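PDB 1ODF: probable ATP-dependent kinase TDA10 from Saccharomyces cerevisiae, which probably acts as an ATP-dependent P-loop kinase, structurally close to bacterial pantothenate kinase, on a substrate that is not yet known. Local coordinates for residues I13-K18 with S267-T272; E22-G27 with G61-G66; N90-G95 with V245-P250; G100-K105 with G160-F165; Q224-I229 with M236-V241. All blocks are in the same frame, centred on the assembly; numbering follows the deposited sequence.

How the contacts relate
Contacts 1 and 4 are buried, contacts 2 and 3 lie at the surface, and contact 5 is partly buried. Contacts 1 and 2 share helix 8-24, which meets the main sheet through Phe15 and the loop before strand 65-69 through Phe24; they touch where Ile268 packs on Trp23. Contacts 3 and 5 both use helix 238-246, at its two ends, and contact 3 touches contact 4 through Tyr248 and Trp161. The chemistry follows the setting: apolar CH-pi packing and an aromatic pair in the buried contacts 1 and 4, a cation over a ring in contact 2, a guanidinium among carbonyl oxygens in contact 3, and two direct hydrogen bonds in contact 5.

Contact 1: residues I13-K18 with S267-T272; sequences IEFLDK and SIATLT
Phe15 meets Leu271 chiefly by a CH-pi contact. Leu271 CB sits over the centre of one face of the Phe15 ring, 3.7 Å from the centroid and only 8° off the normal. The two side chains slide past each other in opposite directions, and this places the root of the leucine on the aromatic face while its tip runs back to the root of the phenylalanine, Leu271 CD2 lying 3.7 Å from Phe15 CB. The remaining apolar contact is at the far end of the ring, where Phe15 CE2 comes to 4.0 Å from Ala269 CB. Ala269 and Leu271 both direct their CB atoms at the helix, and Thr270 between them directs its own away, the usual alternation of a strand. This is a helix laid on the mixed sheet of what is probably a P-loop kinase: helix 13-18 and strand 269-272 run nearly antiparallel, at 169°, with their axes 9.7 Å apart. Phe15 reaches across that gap because its CG stands anti to the backbone N (chi1 166°). It also touches Ile207 and Thr286 on the two strands flanking 269-275, and its ring meets that of Tyr19. Polar atoms enter only marginally. Ala269 O lies near the plane of the Phe15 ring at its edge, 4.0 Å from CZ, and Thr270 OG1 turns elsewhere, to a hydrogen bond with Gly266 N.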
# COMPACT_ATOMS: atom_id res chain seq x y z
N ILE A 13 -9.35 14.14 5.74
CA ILE A 13 -10.65 14.11 6.39
C ILE A 13 -11.63 14.98 5.62
O ILE A 13 -12.79 14.62 5.43
CB ILE A 13 -10.57 14.63 7.85
CG1 ILE A 13 -9.80 13.63 8.72
CG2 ILE A 13 -11.97 14.87 8.41
CD1 ILE A 13 -9.67 14.05 10.17
N GLU A 14 -11.15 16.13 5.17
CA GLU A 14 -11.94 17.06 4.40
C GLU A 14 -12.46 16.33 3.15
O GLU A 14 -13.67 16.32 2.88
CB GLU A 14 -11.04 18.24 4.01
CG GLU A 14 -11.59 19.21 2.99
CD GLU A 14 -10.61 20.34 2.70
OE1 GLU A 14 -10.29 21.10 3.65
OE2 GLU A 14 -10.15 20.46 1.54
N PHE A 15 -11.54 15.73 2.42
CA PHE A 15 -11.86 14.98 1.21
C PHE A 15 -12.84 13.82 1.47
O PHE A 15 -13.83 13.68 0.76
CB PHE A 15 -10.55 14.46 0.60
CG PHE A 15 -10.73 13.39 -0.45
CD1 PHE A 15 -10.43 12.06 -0.17
CD2 PHE A 15 -11.15 13.72 -1.75
CE1 PHE A 15 -10.54 11.07 -1.16
CE2 PHE A 15 -11.26 12.73 -2.74
CZ PHE A 15 -10.95 11.41 -2.45
N LEU A 16 -12.56 13.01 2.49
CA LEU A 16 -13.42 11.87 2.78
C LEU A 16 -14.78 12.21 3.37
O LEU A 16 -15.76 11.51 3.09
CB LEU A 16 -12.69 10.87 3.69
CG LEU A 16 -11.52 10.13 3.02
CD1 LEU A 16 -10.88 9.16 4.01
CD2 LEU A 16 -12.02 9.40 1.78
N ASP A 17 -14.85 13.27 4.17
CA ASP A 17 -16.11 13.67 4.79
C ASP A 17 -17.10 14.20 3.76
O ASP A 17 -18.29 14.35 4.04
CB ASP A 17 -15.88 14.73 5.88
CG ASP A 17 -15.45 14.12 7.21
OD1 ASP A 17 -15.34 12.88 7.30
OD2 ASP A 17 -15.21 14.90 8.16
N LYS A 18 -16.60 14.48 2.56
CA LYS A 18 -17.47 14.95 1.49
C LYS A 18 -17.86 13.76 0.62
O LYS A 18 -19.04 13.52 0.36
CB LYS A 18 -16.76 15.99 0.61
CG LYS A 18 -17.43 16.18 -0.75
CD LYS A 18 -16.75 17.23 -1.62
CE LYS A 18 -17.32 17.24 -3.05
NZ LYS A 18 -18.79 17.51 -3.11
N SER A 267 -11.27 5.00 -8.22
CA SER A 267 -12.16 4.95 -9.38
C SER A 267 -13.20 6.08 -9.36
O SER A 267 -13.65 6.53 -10.40
CB SER A 267 -12.87 3.59 -9.46
OG SER A 267 -13.93 3.51 -8.52
N ILE A 268 -13.57 6.54 -8.17
CA ILE A 268 -14.55 7.61 -8.07
C ILE A 268 -13.88 8.97 -7.99
O ILE A 268 -14.23 9.89 -8.73
CB ILE A 268 -15.44 7.44 -6.84
CG1 ILE A 268 -16.17 6.09 -6.91
CG2 ILE A 268 -16.40 8.61 -6.74
CD1 ILE A 268 -16.90 5.72 -5.65
N ALA A 269 -12.92 9.11 -7.07
CA ALA A 269 -12.19 10.36 -6.91
C ALA A 269 -10.85 10.07 -6.25
O ALA A 269 -10.68 9.03 -5.60
CB ALA A 269 -13.00 11.36 -6.07
N THR A 270 -9.90 10.97 -6.44
CA THR A 270 -8.58 10.81 -5.87
C THR A 270 -8.04 12.13 -5.34
O THR A 270 -8.16 13.18 -5.98
CB THR A 270 -7.56 10.27 -6.90
OG1 THR A 270 -7.96 8.96 -7.34
CG2 THR A 270 -6.17 10.16 -6.26
N LEU A 271 -7.47 12.07 -4.14
CA LEU A 271 -6.86 13.22 -3.51
C LEU A 271 -5.35 13.01 -3.57
O LEU A 271 -4.84 12.00 -3.09
CB LEU A 271 -7.30 13.35 -2.05
CG LEU A 271 -6.48 14.31 -1.17
CD1 LEU A 271 -6.70 15.74 -1.62
CD2 LEU A 271 -6.89 14.16 0.30
N THR A 272 -4.63 13.95 -4.18
CA THR A 272 -3.18 13.85 -4.26
C THR A 272 -2.55 14.95 -3.39
O THR A 272 -2.91 16.12 -3.49
CB THR A 272 -2.64 13.98 -5.71
OG1 THR A 272 -3.17 12.92 -6.53
CG2 THR A 272 -1.12 13.90 -5.73

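Contact 2: residues E22-G27 with G61-G66; sequences EWFETG and GEKSIG
Lys63 lays the end of its chain over one face of the Phe24 ring, a cation-pi contact between the last turn of helix 8-24 and the loop that leads into strand 65-69, the outermost strand on its side of the main sheet. The ammonium NZ is 3.9 Å from the ring centroid, 28° off the normal. Lys63 CE is more central, 3.6 Å from the same centroid and 13° off the normal, and adds a CH-pi contact. The chain comes in over the far end of the ring, with Lys63 CD 3.8 Å from Phe24 CZ, and runs on toward the CD2 side. One bend serves this approach: chi2 of Lys63 is turned to -70°, and beyond it the chain is extended. Around this pair, Tyr59 meets the Phe24 ring edge-to-face and Ile155 of strand 155-160 packs on it, while Asp154 touches the Lys63 side chain. The loop itself is tied down next door by Ser64, whose N bonds Asp154 OD2 and whose OG bonds Lys150 O. Behind Phe24 the chain leaves its helix in a type I turn from Phe24 to Gly27, closed by Gly27 N to Phe24 O at 3.0 Å, with Gly27 at positive phi. At the ring, Lys63 NZ stands equally close, 3.6 Å, to Phe24 CD2 and Phe24 CE2.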
# COMPACT_ATOMS: atom_id res chain seq x y z
N GLU A 22 -21.46 11.05 0.10
CA GLU A 22 -21.98 11.07 -1.26
C GLU A 22 -22.05 9.65 -1.84
O GLU A 22 -22.92 9.36 -2.67
CB GLU A 22 -21.12 11.98 -2.14
CG GLU A 22 -21.49 13.47 -1.99
CD GLU A 22 -20.58 14.41 -2.78
OE1 GLU A 22 -19.97 13.97 -3.78
OE2 GLU A 22 -20.49 15.60 -2.40
N TRP A 23 -21.15 8.78 -1.41
CA TRP A 23 -21.19 7.40 -1.88
C TRP A 23 -22.39 6.69 -1.24
O TRP A 23 -23.11 5.94 -1.90
CB TRP A 23 -19.89 6.68 -1.51
CG TRP A 23 -20.03 5.18 -1.51
CD1 TRP A 23 -20.14 4.36 -0.41
CD2 TRP A 23 -20.05 4.32 -2.65
NE1 TRP A 23 -20.22 3.04 -0.81
CE2 TRP A 23 -20.17 2.98 -2.18
CE3 TRP A 23 -19.98 4.54 -4.04
CZ2 TRP A 23 -20.22 1.88 -3.04
CZ3 TRP A 23 -20.03 3.45 -4.90
CH2 TRP A 23 -20.15 2.13 -4.39
N PHE A 24 -22.61 6.93 0.06
CA PHE A 24 -23.73 6.31 0.77
C PHE A 24 -25.08 6.81 0.24
O PHE A 24 -26.07 6.08 0.24
CB PHE A 24 -23.60 6.56 2.27
CG PHE A 24 -22.52 5.74 2.93
CD1 PHE A 24 -21.78 6.26 3.99
CD2 PHE A 24 -22.24 4.45 2.49
CE1 PHE A 24 -20.78 5.49 4.61
CE2 PHE A 24 -21.24 3.68 3.11
CZ PHE A 24 -20.51 4.20 4.17
N GLU A 25 -25.12 8.05 -0.23
CA GLU A 25 -26.35 8.60 -0.78
C GLU A 25 -26.80 7.82 -2.01
O GLU A 25 -27.93 7.96 -2.46
CB GLU A 25 -26.16 10.06 -1.17
CG GLU A 25 -25.75 10.98 -0.05
CD GLU A 25 -25.66 12.43 -0.51
OE1 GLU A 25 -25.08 12.67 -1.60
OE2 GLU A 25 -26.16 13.31 0.22
N THR A 26 -25.90 7.01 -2.57
CA THR A 26 -26.20 6.22 -3.77
C THR A 26 -26.94 4.92 -3.44
O THR A 26 -27.55 4.29 -4.31
CB THR A 26 -24.89 5.87 -4.55
OG1 THR A 26 -24.11 4.92 -3.80
CG2 THR A 26 -24.04 7.13 -4.81
N GLY A 27 -26.88 4.50 -2.17
CA GLY A 27 -27.55 3.28 -1.77
C GLY A 27 -26.80 2.01 -2.13
O GLY A 27 -27.29 0.91 -1.88
N GLY A 61 -21.51 1.73 14.73
CA GLY A 61 -22.38 0.58 14.50
C GLY A 61 -23.31 0.56 13.30
O GLY A 61 -24.03 -0.42 13.10
N GLU A 62 -23.32 1.61 12.49
CA GLU A 62 -24.20 1.64 11.33
C GLU A 62 -23.52 1.14 10.05
O GLU A 62 -24.18 0.93 9.03
CB GLU A 62 -24.72 3.06 11.12
CG GLU A 62 -25.56 3.59 12.28
CD GLU A 62 -26.77 2.71 12.57
OE1 GLU A 62 -27.49 2.36 11.61
OE2 GLU A 62 -26.99 2.38 13.75
N LYS A 63 -22.21 0.95 10.13
CA LYS A 63 -21.43 0.49 8.97
C LYS A 63 -20.29 -0.43 9.40
O LYS A 63 -19.72 -0.27 10.47
CB LYS A 63 -20.85 1.70 8.23
CG LYS A 63 -21.88 2.64 7.61
CD LYS A 63 -22.59 1.99 6.42
CE LYS A 63 -23.57 2.96 5.78
NZ LYS A 63 -24.27 2.35 4.61
N SER A 64 -19.95 -1.40 8.54
CA SER A 64 -18.85 -2.32 8.82
C SER A 64 -17.58 -1.76 8.17
O SER A 64 -17.49 -1.65 6.95
CB SER A 64 -19.15 -3.71 8.25
OG SER A 64 -18.04 -4.58 8.43
N ILE A 65 -16.59 -1.42 8.99
CA ILE A 65 -15.34 -0.86 8.50
C ILE A 65 -14.16 -1.83 8.60
O ILE A 65 -13.85 -2.33 9.68
CB ILE A 65 -14.95 0.43 9.29
CG1 ILE A 65 -16.15 1.37 9.42
CG2 ILE A 65 -13.79 1.14 8.58
CD1 ILE A 65 -16.69 1.90 8.10
N GLY A 66 -13.49 -2.08 7.48
CA GLY A 66 -12.35 -2.97 7.48
C GLY A 66 -11.05 -2.22 7.17
O GLY A 66 -11.05 -1.19 6.50

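Contact 3: residues N90-G95 with V245-P250; sequences NKLLQG and VDRYMP
Leu92 and Arg247 bring the two backbones nearest, 6.0 Å between their CA atoms. Segment 90-95 has no regular helix or strand, whereas 245-250 spans the passage from helix 238-246 to helix 249-262. In 90-95 the chain curls on itself, with Leu93 N bonded to Asn90 O at 3.3 Å, and leaves through Gly95 at positive phi. In 245-250 Val245 O accepts from both Tyr248 N and Met249 N, at the break between the helices. Leu92 packs against that break, its CD2 3.6 Å from Arg247 O. The contact thus ties the loop between helix 77-86 and helix 104-114 to the joint of the two later helices, with the Arg247 side chain about 8 Å from that of Gln40, in the predicted ATP-binding loop. Arg247 bends at chi3 (53°), and its guanidinium ends among main-chain oxygens: Lys91 O lies in its plane at the edge, 3.4 Å from NH1 but at a poor angle for a hydrogen bond, and Gln94 O is also 3.4 Å from NH1. Losing the guanidinium to an alanine here would probably leave these carbonyls without a neighbouring positive charge and the loop less firmly set against the helix joint. The curl has its own brace: Gln94 NE2 bonds Asn90 O at 3.2 Å, from the opposite face of that carbonyl to Leu93 N, and also bonds Asn84 O.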
# COMPACT_ATOMS: atom_id res chain seq x y z
N ASN A 90 17.31 -13.38 -8.78
CA ASN A 90 16.70 -12.06 -8.71
C ASN A 90 16.90 -11.55 -7.28
O ASN A 90 16.24 -12.01 -6.35
CB ASN A 90 15.21 -12.15 -9.04
CG ASN A 90 14.57 -10.80 -9.23
OD1 ASN A 90 14.64 -9.94 -8.35
ND2 ASN A 90 13.94 -10.59 -10.39
N LYS A 91 17.82 -10.60 -7.11
CA LYS A 91 18.10 -10.07 -5.78
C LYS A 91 16.95 -9.28 -5.17
O LYS A 91 16.83 -9.19 -3.95
CB LYS A 91 19.38 -9.23 -5.81
CG LYS A 91 20.66 -10.06 -5.94
CD LYS A 91 21.93 -9.26 -5.62
CE LYS A 91 22.42 -8.43 -6.80
NZ LYS A 91 21.48 -7.35 -7.18
N LEU A 92 16.10 -8.71 -6.02
CA LEU A 92 14.96 -7.93 -5.53
C LEU A 92 13.86 -8.79 -4.92
O LEU A 92 13.04 -8.31 -4.13
CB LEU A 92 14.38 -7.09 -6.67
CG LEU A 92 15.34 -6.06 -7.29
CD1 LEU A 92 14.64 -5.33 -8.41
CD2 LEU A 92 15.80 -5.08 -6.23
N LEU A 93 13.84 -10.08 -5.26
CA LEU A 93 12.82 -10.98 -4.75
C LEU A 93 13.27 -11.82 -3.56
O LEU A 93 12.49 -12.60 -3.01
CB LEU A 93 12.30 -11.88 -5.87
CG LEU A 93 11.44 -11.14 -6.90
CD1 LEU A 93 11.00 -12.11 -7.98
CD2 LEU A 93 10.22 -10.51 -6.20
N GLN A 94 14.53 -11.67 -3.18
CA GLN A 94 15.07 -12.41 -2.05
C GLN A 94 14.55 -11.72 -0.79
O GLN A 94 14.86 -10.55 -0.54
CB GLN A 94 16.60 -12.39 -2.06
CG GLN A 94 17.23 -13.04 -3.28
CD GLN A 94 16.73 -14.46 -3.52
OE1 GLN A 94 16.61 -15.26 -2.58
NE2 GLN A 94 16.43 -14.78 -4.77
N GLY A 95 13.74 -12.44 -0.02
CA GLY A 95 13.18 -11.88 1.19
C GLY A 95 11.93 -11.05 0.92
O GLY A 95 11.76 -10.51 -0.18
N VAL A 245 16.97 0.56 0.89
CA VAL A 245 16.19 1.47 0.06
C VAL A 245 16.43 1.25 -1.43
O VAL A 245 15.50 1.34 -2.23
CB VAL A 245 16.48 2.95 0.44
CG1 VAL A 245 15.64 3.89 -0.42
CG2 VAL A 245 16.17 3.17 1.91
N ASP A 246 17.67 0.95 -1.80
CA ASP A 246 18.01 0.72 -3.20
C ASP A 246 17.12 -0.37 -3.81
O ASP A 246 16.90 -0.40 -5.02
CB ASP A 246 19.48 0.31 -3.34
CG ASP A 246 20.44 1.50 -3.25
OD1 ASP A 246 21.67 1.29 -3.18
OD2 ASP A 246 19.96 2.65 -3.25
N ARG A 247 16.62 -1.26 -2.96
CA ARG A 247 15.75 -2.34 -3.42
C ARG A 247 14.41 -1.80 -3.93
O ARG A 247 13.78 -2.41 -4.79
CB ARG A 247 15.49 -3.34 -2.29
CG ARG A 247 16.58 -4.38 -2.10
CD ARG A 247 16.57 -4.93 -0.68
NE ARG A 247 15.27 -5.43 -0.25
CZ ARG A 247 14.71 -6.56 -0.67
NH1 ARG A 247 15.33 -7.33 -1.56
NH2 ARG A 247 13.53 -6.93 -0.18
N TYR A 248 13.98 -0.66 -3.40
CA TYR A 248 12.71 -0.06 -3.79
C TYR A 248 12.80 1.03 -4.85
O TYR A 248 11.85 1.26 -5.60
CB TYR A 248 12.01 0.49 -2.55
CG TYR A 248 11.66 -0.57 -1.53
CD1 TYR A 248 10.38 -1.11 -1.48
CD2 TYR A 248 12.61 -1.02 -0.61
CE1 TYR A 248 10.05 -2.08 -0.53
CE2 TYR A 248 12.29 -1.99 0.33
CZ TYR A 248 11.01 -2.52 0.37
OH TYR A 248 10.68 -3.48 1.30
N MET A 249 13.94 1.72 -4.91
CA MET A 249 14.13 2.80 -5.88
C MET A 249 13.80 2.47 -7.34
O MET A 249 13.25 3.31 -8.05
CB MET A 249 15.57 3.32 -5.79
CG MET A 249 15.77 4.33 -4.69
SD MET A 249 14.77 5.79 -5.00
CE MET A 249 14.02 5.99 -3.40
N PRO A 250 14.15 1.26 -7.81
CA PRO A 250 13.83 0.95 -9.21
C PRO A 250 12.32 1.06 -9.46
O PRO A 250 11.88 1.64 -10.46
CB PRO A 250 14.35 -0.48 -9.37
CG PRO A 250 15.53 -0.50 -8.43
CD PRO A 250 15.00 0.21 -7.21

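Contact 4: residues G100-K105 with G160-F165; sequences GTHDMK and GWFLGF
His102 and Phe162 meet corner to rim: His102 CE1 lies near the plane of the Phe162 ring, at its edge, 4.0 Å from both CZ and CE2. The planes are turned 44° to each other and the centroids are 5.9 Å apart, an oblique aromatic pair. Phe162 holds its CG between the backbone N and the carbonyl carbon (chi1 67°), the crowded position, and from there its ring extends toward the histidine. His102 instead has CG anti to its carbonyl carbon, and its imidazole is gripped through both nitrogens, ND1 by Tyr192 OH and NE2 by Asp71 OD2, while Tyr74 stacks on the ring. With two polar partners and a stack its rotation is well fixed, leaving CE1 to face Phe162. Behind Phe162 a type II turn to Phe165 folds the chain back, and Phe162 CA sits 3.7 Å above the plane of the Phe165 ring, over its centre. The Phe162 side chain is about 8 Å from that of Gln40 in the predicted ATP-binding loop. The pair is buried where the loop before helix 104-114, whose N-terminus Asp103 caps through OD2 to Leu106 N, meets the loop that follows strand 155-160, and Tyr192 and Leu189 of helix 182-195 close on the Phe162 ring.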
# COMPACT_ATOMS: atom_id res chain seq x y z
N GLY A 100 5.25 -9.33 -5.43
CA GLY A 100 5.61 -10.70 -5.75
C GLY A 100 5.89 -11.46 -4.48
O GLY A 100 5.95 -12.69 -4.48
N THR A 101 6.06 -10.73 -3.38
CA THR A 101 6.34 -11.34 -2.08
C THR A 101 5.07 -11.43 -1.23
O THR A 101 5.15 -11.67 -0.02
CB THR A 101 7.41 -10.55 -1.30
OG1 THR A 101 6.95 -9.22 -1.04
CG2 THR A 101 8.72 -10.50 -2.09
N HIS A 102 3.92 -11.23 -1.86
CA HIS A 102 2.65 -11.32 -1.14
C HIS A 102 1.85 -12.54 -1.60
O HIS A 102 2.01 -13.02 -2.71
CB HIS A 102 1.80 -10.06 -1.35
CG HIS A 102 2.38 -8.83 -0.72
ND1 HIS A 102 3.26 -8.01 -1.38
CD2 HIS A 102 2.23 -8.31 0.52
CE1 HIS A 102 3.62 -7.02 -0.58
NE2 HIS A 102 3.01 -7.18 0.58
N ASP A 103 0.98 -13.02 -0.72
CA ASP A 103 0.15 -14.18 -1.01
C ASP A 103 -1.10 -13.76 -1.78
O ASP A 103 -2.12 -13.41 -1.19
CB ASP A 103 -0.24 -14.87 0.31
CG ASP A 103 -0.85 -16.23 0.10
OD1 ASP A 103 -0.96 -16.98 1.09
OD2 ASP A 103 -1.23 -16.55 -1.05
N MET A 104 -1.01 -13.80 -3.11
CA MET A 104 -2.12 -13.39 -3.97
C MET A 104 -3.32 -14.32 -3.90
O MET A 104 -4.46 -13.86 -3.97
CB MET A 104 -1.65 -13.29 -5.42
CG MET A 104 -0.42 -12.42 -5.61
SD MET A 104 -0.56 -10.86 -4.69
CE MET A 104 -1.88 -10.03 -5.63
N LYS A 105 -3.07 -15.61 -3.77
CA LYS A 105 -4.16 -16.58 -3.71
C LYS A 105 -5.04 -16.25 -2.52
O LYS A 105 -6.27 -16.25 -2.61
CB LYS A 105 -3.62 -18.00 -3.58
CG LYS A 105 -4.23 -18.99 -4.57
CD LYS A 105 -4.13 -18.45 -6.00
CE LYS A 105 -4.66 -19.44 -7.04
NZ LYS A 105 -3.79 -20.65 -7.17
N GLY A 160 -0.57 0.75 1.16
CA GLY A 160 0.73 0.22 0.79
C GLY A 160 1.54 1.30 0.08
O GLY A 160 0.98 2.30 -0.39
N TRP A 161 2.85 1.10 -0.00
CA TRP A 161 3.73 2.06 -0.64
C TRP A 161 3.70 1.99 -2.17
O TRP A 161 4.16 2.91 -2.84
CB TRP A 161 5.19 1.88 -0.15
CG TRP A 161 5.78 0.57 -0.53
CD1 TRP A 161 5.68 -0.61 0.16
CD2 TRP A 161 6.45 0.26 -1.76
NE1 TRP A 161 6.24 -1.64 -0.56
CE2 TRP A 161 6.72 -1.13 -1.75
CE3 TRP A 161 6.84 1.01 -2.87
CZ2 TRP A 161 7.36 -1.78 -2.80
CZ3 TRP A 161 7.48 0.37 -3.91
CH2 TRP A 161 7.73 -1.01 -3.88
N PHE A 162 3.16 0.90 -2.72
CA PHE A 162 3.08 0.74 -4.17
C PHE A 162 1.66 0.55 -4.74
O PHE A 162 1.49 0.16 -5.89
CB PHE A 162 3.96 -0.44 -4.61
CG PHE A 162 3.47 -1.78 -4.13
CD1 PHE A 162 2.64 -2.56 -4.94
CD2 PHE A 162 3.83 -2.26 -2.87
CE1 PHE A 162 2.18 -3.81 -4.50
CE2 PHE A 162 3.37 -3.51 -2.42
CZ PHE A 162 2.54 -4.29 -3.24
N LEU A 163 0.64 0.83 -3.93
CA LEU A 163 -0.72 0.69 -4.40
C LEU A 163 -1.00 1.69 -5.52
O LEU A 163 -0.75 2.90 -5.38
CB LEU A 163 -1.71 0.90 -3.26
CG LEU A 163 -1.62 -0.01 -2.03
CD1 LEU A 163 -2.83 0.22 -1.14
CD2 LEU A 163 -1.55 -1.47 -2.45
N GLY A 164 -1.51 1.20 -6.64
CA GLY A 164 -1.81 2.09 -7.75
C GLY A 164 -0.81 1.97 -8.89
O GLY A 164 -1.12 2.36 -10.01
N PHE A 165 0.38 1.46 -8.60
CA PHE A 165 1.40 1.29 -9.64
C PHE A 165 0.88 0.28 -10.65
O PHE A 165 0.25 -0.72 -10.28
CB PHE A 165 2.72 0.76 -9.05
CG PHE A 165 3.42 1.73 -8.14
CD1 PHE A 165 2.82 2.93 -7.77
CD2 PHE A 165 4.68 1.41 -7.61
CE1 PHE A 165 3.46 3.80 -6.87
CE2 PHE A 165 5.32 2.27 -6.72
CZ PHE A 165 4.71 3.47 -6.35

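Contact 5: residues Q224-I229 with M236-V241; sequences QEHELI and MTDEQV
The His226 ring is met at its edge by Asp238: NE2 donates to OD1 at 2.8 Å, nearly within the ring plane and on the syn side of the carboxylate. The two planes stand 61° apart, the side chains crossing at about a right angle. A second carboxylate, that of Glu225, takes the backbone N of Met236 on OE2, also at 2.8 Å. That donor comes from the anti side, 28° out of the carboxylate plane, and Met236 CE curls up tightly to the same oxygen at 3.1 Å. The Glu225 chain gets there by a bend at chi2 (73°), its CG resting 3.9 Å from Val241 CG2. Helix 216-232 is thus pinned to the start of helix 238-246, whose first turn carries a capping box: Gln240 N bonds Thr237 OG1, and Thr237 N bonds Gln240 OE1. Were Glu225 replaced by an alanine, the Met236 amide would probably lose its acceptor, and the connection between the helices would be freer to shift. The amide bond, with Arg221 as a long, weak ion-pair partner of OE1, probably helps keep the buried Glu225 carboxylate charged, whereas at Asp238 a protonated His226 imidazole would probably add charge attraction to the bond.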
# COMPACT_ATOMS: atom_id res chain seq x y z
N GLN A 224 14.82 7.01 10.89
CA GLN A 224 14.17 5.93 11.62
C GLN A 224 15.16 4.95 12.25
O GLN A 224 15.04 4.59 13.43
CB GLN A 224 13.22 5.17 10.68
CG GLN A 224 12.31 4.17 11.37
CD GLN A 224 11.42 3.40 10.40
OE1 GLN A 224 11.89 2.58 9.61
NE2 GLN A 224 10.12 3.66 10.47
N GLU A 225 16.15 4.52 11.47
CA GLU A 225 17.14 3.57 11.93
C GLU A 225 18.09 4.13 13.00
O GLU A 225 18.51 3.41 13.91
CB GLU A 225 17.96 3.05 10.74
CG GLU A 225 18.52 1.66 10.95
CD GLU A 225 17.45 0.58 10.86
OE1 GLU A 225 16.28 0.85 11.22
OE2 GLU A 225 17.78 -0.55 10.43
N HIS A 226 18.42 5.41 12.89
CA HIS A 226 19.32 6.05 13.86
C HIS A 226 18.66 6.08 15.23
O HIS A 226 19.32 5.92 16.26
CB HIS A 226 19.66 7.48 13.42
CG HIS A 226 20.65 7.54 12.29
ND1 HIS A 226 20.97 8.72 11.66
CD2 HIS A 226 21.38 6.58 11.70
CE1 HIS A 226 21.87 8.48 10.72
NE2 HIS A 226 22.14 7.18 10.72
N GLU A 227 17.34 6.27 15.24
CA GLU A 227 16.58 6.32 16.47
C GLU A 227 16.52 4.94 17.12
O GLU A 227 16.63 4.81 18.34
CB GLU A 227 15.18 6.84 16.17
CG GLU A 227 15.24 8.02 15.22
CD GLU A 227 13.89 8.58 14.87
OE1 GLU A 227 12.97 7.78 14.59
OE2 GLU A 227 13.75 9.82 14.86
N LEU A 228 16.36 3.90 16.30
CA LEU A 228 16.31 2.53 16.82
C LEU A 228 17.64 2.18 17.48
O LEU A 228 17.68 1.62 18.58
CB LEU A 228 16.03 1.54 15.70
CG LEU A 228 16.15 0.06 16.11
CD1 LEU A 228 15.08 -0.27 17.15
CD2 LEU A 228 16.01 -0.85 14.89
N ILE A 229 18.74 2.51 16.81
CA ILE A 229 20.07 2.23 17.33
C ILE A 229 20.31 2.94 18.66
O ILE A 229 20.77 2.33 19.63
CB ILE A 229 21.17 2.64 16.32
CG1 ILE A 229 21.01 1.83 15.03
CG2 ILE A 229 22.55 2.40 16.92
CD1 ILE A 229 21.94 2.27 13.90
N MET A 236 20.45 -1.34 10.97
CA MET A 236 21.33 -1.37 9.80
C MET A 236 22.31 -0.21 9.83
O MET A 236 22.03 0.84 10.39
CB MET A 236 20.51 -1.27 8.51
CG MET A 236 19.61 -2.46 8.20
SD MET A 236 18.57 -2.15 6.73
CE MET A 236 17.26 -1.10 7.44
N THR A 237 23.48 -0.42 9.21
CA THR A 237 24.47 0.64 9.11
C THR A 237 23.92 1.51 7.99
O THR A 237 23.06 1.06 7.22
CB THR A 237 25.87 0.12 8.69
OG1 THR A 237 25.82 -0.43 7.37
CG2 THR A 237 26.35 -0.96 9.65
N ASP A 238 24.39 2.75 7.88
CA ASP A 238 23.90 3.62 6.83
C ASP A 238 24.05 2.93 5.48
O ASP A 238 23.17 3.02 4.62
CB ASP A 238 24.67 4.95 6.82
CG ASP A 238 24.56 5.69 8.14
OD1 ASP A 238 23.51 5.58 8.81
OD2 ASP A 238 25.53 6.40 8.49
N GLU A 239 25.16 2.23 5.30
CA GLU A 239 25.42 1.51 4.06
C GLU A 239 24.31 0.50 3.79
O GLU A 239 23.85 0.35 2.66
CB GLU A 239 26.77 0.80 4.13
CG GLU A 239 27.15 -0.01 2.87
CD GLU A 239 28.59 -0.49 2.88
OE1 GLU A 239 29.01 -1.14 3.87
OE2 GLU A 239 29.32 -0.22 1.90
N GLN A 240 23.88 -0.18 4.85
CA GLN A 240 22.83 -1.19 4.74
C GLN A 240 21.49 -0.53 4.48
O GLN A 240 20.67 -1.06 3.73
CB GLN A 240 22.74 -2.03 6.01
CG GLN A 240 24.04 -2.70 6.39
CD GLN A 240 23.85 -3.69 7.52
OE1 GLN A 240 23.20 -3.40 8.53
NE2 GLN A 240 24.43 -4.88 7.36
N VAL A 241 21.26 0.61 5.12
CA VAL A 241 20.01 1.33 4.93
C VAL A 241 19.92 1.73 3.46
O VAL A 241 18.85 1.70 2.86
CB VAL A 241 19.92 2.58 5.83
CG1 VAL A 241 18.69 3.40 5.49
CG2 VAL A 241 19.85 2.14 7.28